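Local coordinates for extracellular solute-binding protein, family 1 (Bifidobacterium longum subsp. infantis ATCC 15697, PDB 3QUF) that probably serves as the extracellular substrate-capturing component of an ABC-type transporter, delivering a bound solute, possibly a sugar, for uptake, at residues Trp229-Gln240 with Gln387-Ala397. Numbering follows the deposited sequence.
Sequences WEAAAKAGVIPQ and QQKIVQGQISA
Val391 fits between the indole of Trp229, the side chain of Ile238 and the backbone beyond it. Its CG2 lies 3.5 Å from Trp229 CH2, approaching the ring obliquely, and also meets Ile238 CG2. The other methyl, CG1, anti to the backbone N, is directed at the carbonyl oxygens of Ile238 and Pro239. Within its own segment Ile238 lays CD1 over one face of the indole, toward the rim, while Gln387 O arrives at the ring edge, 3.7 Å from Trp229 CZ3. The indole N-H is bonded elsewhere, to Ser189 OG, and Phe190 packs edge-to-face with the ring. One residue before Val391, Ile390 crosses Glu230 at about a right angle, its CG2 3.7 Å from Glu230 CB. Helices 223-234 and 376-391 pack here against each other and the start of helix 397-408, in a family whose fold typically has two lobes around a ligand cleft; their segments run 43° apart, with Ala233 CB against Val391 CA. The first two each end in a Schellman motif at a positive-phi glycine, Gly236 and Gly393. Past Gly393 the chain turns back alongside Glu230 and starts helix 397-408, with Ser396 as N-cap bonding Asp399 N. Glu230, extended with CG anti to its N (chi1 -180°), carries its carboxylate to this helix start, where OE1 takes a weak bond from Ala397 N at 3.3 Å (140° at the hydrogen). A water donates a hydrogen bond to Glu230 OE1 at 2.6 Å; a second lies within hydrogen-bonding distance of Glu230 OE2 and Ile395 O. Replacing Glu230 with an alanine would probably leave Ala397 N and the second water without their carboxylate partner. At the far end, Gln240 CG rests 3.7 Å from Val391 O, and a third water joins Gln240 NE2 to Gln392 O.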
# COMPACT_ATOMS: atom_id res chain seq x y z
N TRP A 229 1.79 -13.33 15.60
CA TRP A 229 3.03 -12.60 15.30
C TRP A 229 4.00 -12.69 16.50
O TRP A 229 5.18 -12.95 16.30
CB TRP A 229 2.70 -11.13 14.93
CG TRP A 229 3.74 -10.43 14.12
CD1 TRP A 229 4.05 -10.66 12.83
CD2 TRP A 229 4.60 -9.37 14.56
NE1 TRP A 229 5.05 -9.80 12.42
CE2 TRP A 229 5.38 -8.98 13.46
CE3 TRP A 229 4.74 -8.68 15.76
CZ2 TRP A 229 6.34 -7.98 13.53
CZ3 TRP A 229 5.68 -7.67 15.82
CH2 TRP A 229 6.47 -7.34 14.71
N GLU A 230 3.50 -12.52 17.73
CA GLU A 230 4.32 -12.65 18.95
C GLU A 230 4.94 -14.07 19.02
O GLU A 230 6.10 -14.24 19.42
CB GLU A 230 3.47 -12.35 20.21
CG GLU A 230 4.22 -12.46 21.55
CD GLU A 230 3.32 -12.30 22.79
OE1 GLU A 230 2.08 -12.27 22.64
OE2 GLU A 230 3.85 -12.22 23.92
N ALA A 231 4.17 -15.08 18.62
CA ALA A 231 4.64 -16.47 18.66
C ALA A 231 5.89 -16.66 17.79
O ALA A 231 6.79 -17.42 18.17
CB ALA A 231 3.54 -17.45 18.23
N ALA A 232 5.95 -15.98 16.64
CA ALA A 232 7.15 -16.02 15.81
C ALA A 232 8.32 -15.34 16.51
O ALA A 232 9.43 -15.78 16.37
CB ALA A 232 6.91 -15.40 14.41
N ALA A 233 8.04 -14.27 17.25
CA ALA A 233 9.09 -13.60 18.03
C ALA A 233 9.58 -14.51 19.15
O ALA A 233 10.78 -14.61 19.39
CB ALA A 233 8.60 -12.31 18.60
N LYS A 234 8.65 -15.17 19.84
CA LYS A 234 9.02 -16.01 20.99
C LYS A 234 9.82 -17.23 20.54
O LYS A 234 10.67 -17.74 21.30
CB LYS A 234 7.77 -16.44 21.77
CG LYS A 234 7.07 -15.28 22.50
CD LYS A 234 7.87 -14.79 23.71
CE LYS A 234 7.13 -13.75 24.58
NZ LYS A 234 7.84 -13.54 25.91
N ALA A 235 9.57 -17.65 19.30
CA ALA A 235 10.28 -18.74 18.66
C ALA A 235 11.68 -18.36 18.15
O ALA A 235 12.41 -19.24 17.69
CB ALA A 235 9.45 -19.33 17.53
N GLY A 236 12.04 -17.08 18.21
CA GLY A 236 13.31 -16.61 17.70
C GLY A 236 13.31 -16.28 16.20
O GLY A 236 14.33 -15.84 15.67
N VAL A 237 12.16 -16.44 15.54
CA VAL A 237 12.06 -16.24 14.07
C VAL A 237 11.96 -14.75 13.71
O VAL A 237 12.56 -14.32 12.73
CB VAL A 237 10.91 -17.09 13.47
CG1 VAL A 237 10.72 -16.85 11.94
CG2 VAL A 237 11.18 -18.58 13.74
N ILE A 238 11.25 -13.96 14.51
CA ILE A 238 11.37 -12.50 14.48
C ILE A 238 12.27 -12.09 15.66
O ILE A 238 11.79 -11.96 16.80
CB ILE A 238 10.03 -11.79 14.59
CG1 ILE A 238 9.07 -12.25 13.48
CG2 ILE A 238 10.24 -10.30 14.47
CD1 ILE A 238 7.63 -11.69 13.59
N PRO A 239 13.57 -11.88 15.40
CA PRO A 239 14.55 -11.84 16.51
C PRO A 239 14.72 -10.45 17.13
O PRO A 239 14.44 -9.45 16.47
CB PRO A 239 15.82 -12.34 15.82
CG PRO A 239 15.73 -11.72 14.44
CD PRO A 239 14.24 -11.79 14.08
N GLN A 240 15.17 -10.35 18.40
CA GLN A 240 15.29 -9.02 19.02
C GLN A 240 16.35 -8.20 18.29
O GLN A 240 16.28 -6.98 18.29
CB GLN A 240 15.60 -9.06 20.54
CG GLN A 240 14.44 -9.62 21.41
CD GLN A 240 14.62 -11.10 21.63
OE1 GLN A 240 15.14 -11.79 20.75
NE2 GLN A 240 14.24 -11.60 22.82
N GLN A 387 4.73 -2.68 18.23
CA GLN A 387 5.26 -3.87 17.59
C GLN A 387 6.68 -4.14 18.09
O GLN A 387 7.09 -5.30 18.30
CB GLN A 387 5.19 -3.76 16.07
CG GLN A 387 6.21 -2.92 15.41
CD GLN A 387 5.84 -2.60 13.95
OE1 GLN A 387 4.79 -3.04 13.46
NE2 GLN A 387 6.69 -1.80 13.28
N GLN A 388 7.45 -3.07 18.28
CA GLN A 388 8.79 -3.23 18.82
C GLN A 388 8.76 -3.83 20.25
O GLN A 388 9.54 -4.74 20.57
CB GLN A 388 9.54 -1.89 18.78
CG GLN A 388 9.88 -1.36 17.39
CD GLN A 388 10.42 0.07 17.42
OE1 GLN A 388 10.65 0.61 18.49
NE2 GLN A 388 10.62 0.68 16.25
N LYS A 389 7.84 -3.37 21.09
CA LYS A 389 7.70 -3.91 22.45
C LYS A 389 7.27 -5.38 22.44
O LYS A 389 7.68 -6.16 23.29
CB LYS A 389 6.70 -3.10 23.27
CG LYS A 389 7.20 -1.72 23.57
CD LYS A 389 6.19 -0.84 24.37
CE LYS A 389 6.55 0.64 24.19
NZ LYS A 389 5.49 1.63 24.61
N ILE A 390 6.44 -5.77 21.48
CA ILE A 390 6.07 -7.19 21.36
C ILE A 390 7.28 -8.02 21.02
O ILE A 390 7.53 -9.07 21.65
CB ILE A 390 5.01 -7.45 20.30
CG1 ILE A 390 3.66 -6.93 20.74
CG2 ILE A 390 4.95 -8.98 19.94
CD1 ILE A 390 2.67 -6.84 19.60
N VAL A 391 8.07 -7.56 20.04
CA VAL A 391 9.23 -8.33 19.58
C VAL A 391 10.21 -8.51 20.74
O VAL A 391 10.75 -9.61 20.95
CB VAL A 391 9.92 -7.69 18.38
CG1 VAL A 391 11.24 -8.41 18.05
CG2 VAL A 391 8.97 -7.74 17.16
N GLN A 392 10.36 -7.45 21.54
CA GLN A 392 11.26 -7.46 22.69
C GLN A 392 10.71 -8.14 23.93
O GLN A 392 11.33 -8.08 25.00
CB GLN A 392 11.65 -6.04 23.02
CG GLN A 392 12.49 -5.45 21.94
CD GLN A 392 12.75 -3.98 22.13
OE1 GLN A 392 11.84 -3.17 22.43
NE2 GLN A 392 14.00 -3.59 21.89
N GLY A 393 9.56 -8.78 23.83
CA GLY A 393 9.00 -9.50 24.95
C GLY A 393 8.55 -8.62 26.10
O GLY A 393 8.39 -9.11 27.21
N GLN A 394 8.30 -7.33 25.84
CA GLN A 394 7.95 -6.40 26.92
C GLN A 394 6.47 -6.26 27.14
O GLN A 394 6.05 -5.86 28.21
CB GLN A 394 8.52 -5.00 26.66
CG GLN A 394 10.00 -5.02 26.35
CD GLN A 394 10.67 -3.66 26.48
OE1 GLN A 394 10.28 -2.68 25.83
NE2 GLN A 394 11.70 -3.61 27.30
N ILE A 395 5.65 -6.52 26.13
CA ILE A 395 4.22 -6.41 26.29
C ILE A 395 3.57 -7.61 25.62
O ILE A 395 4.16 -8.24 24.75
CB ILE A 395 3.71 -5.11 25.70
CG1 ILE A 395 3.85 -5.11 24.17
CG2 ILE A 395 4.47 -3.92 26.31
CD1 ILE A 395 3.22 -3.95 23.57
N SER A 396 2.36 -7.93 26.04
CA SER A 396 1.64 -9.03 25.45
C SER A 396 0.92 -8.53 24.21
O SER A 396 0.78 -7.31 24.01
CB SER A 396 0.60 -9.56 26.40
OG SER A 396 -0.35 -8.57 26.67
N ALA A 397 0.42 -9.47 23.42
CA ALA A 397 -0.45 -9.15 22.30
C ALA A 397 -1.66 -8.34 22.73
O ALA A 397 -1.96 -7.30 22.14
CB ALA A 397 -0.91 -10.44 21.60
O HOH W 1 0.62 -12.71 24.70
O HOH W 2 5.84 -10.30 24.16
O HOH W 3 13.49 -10.55 25.09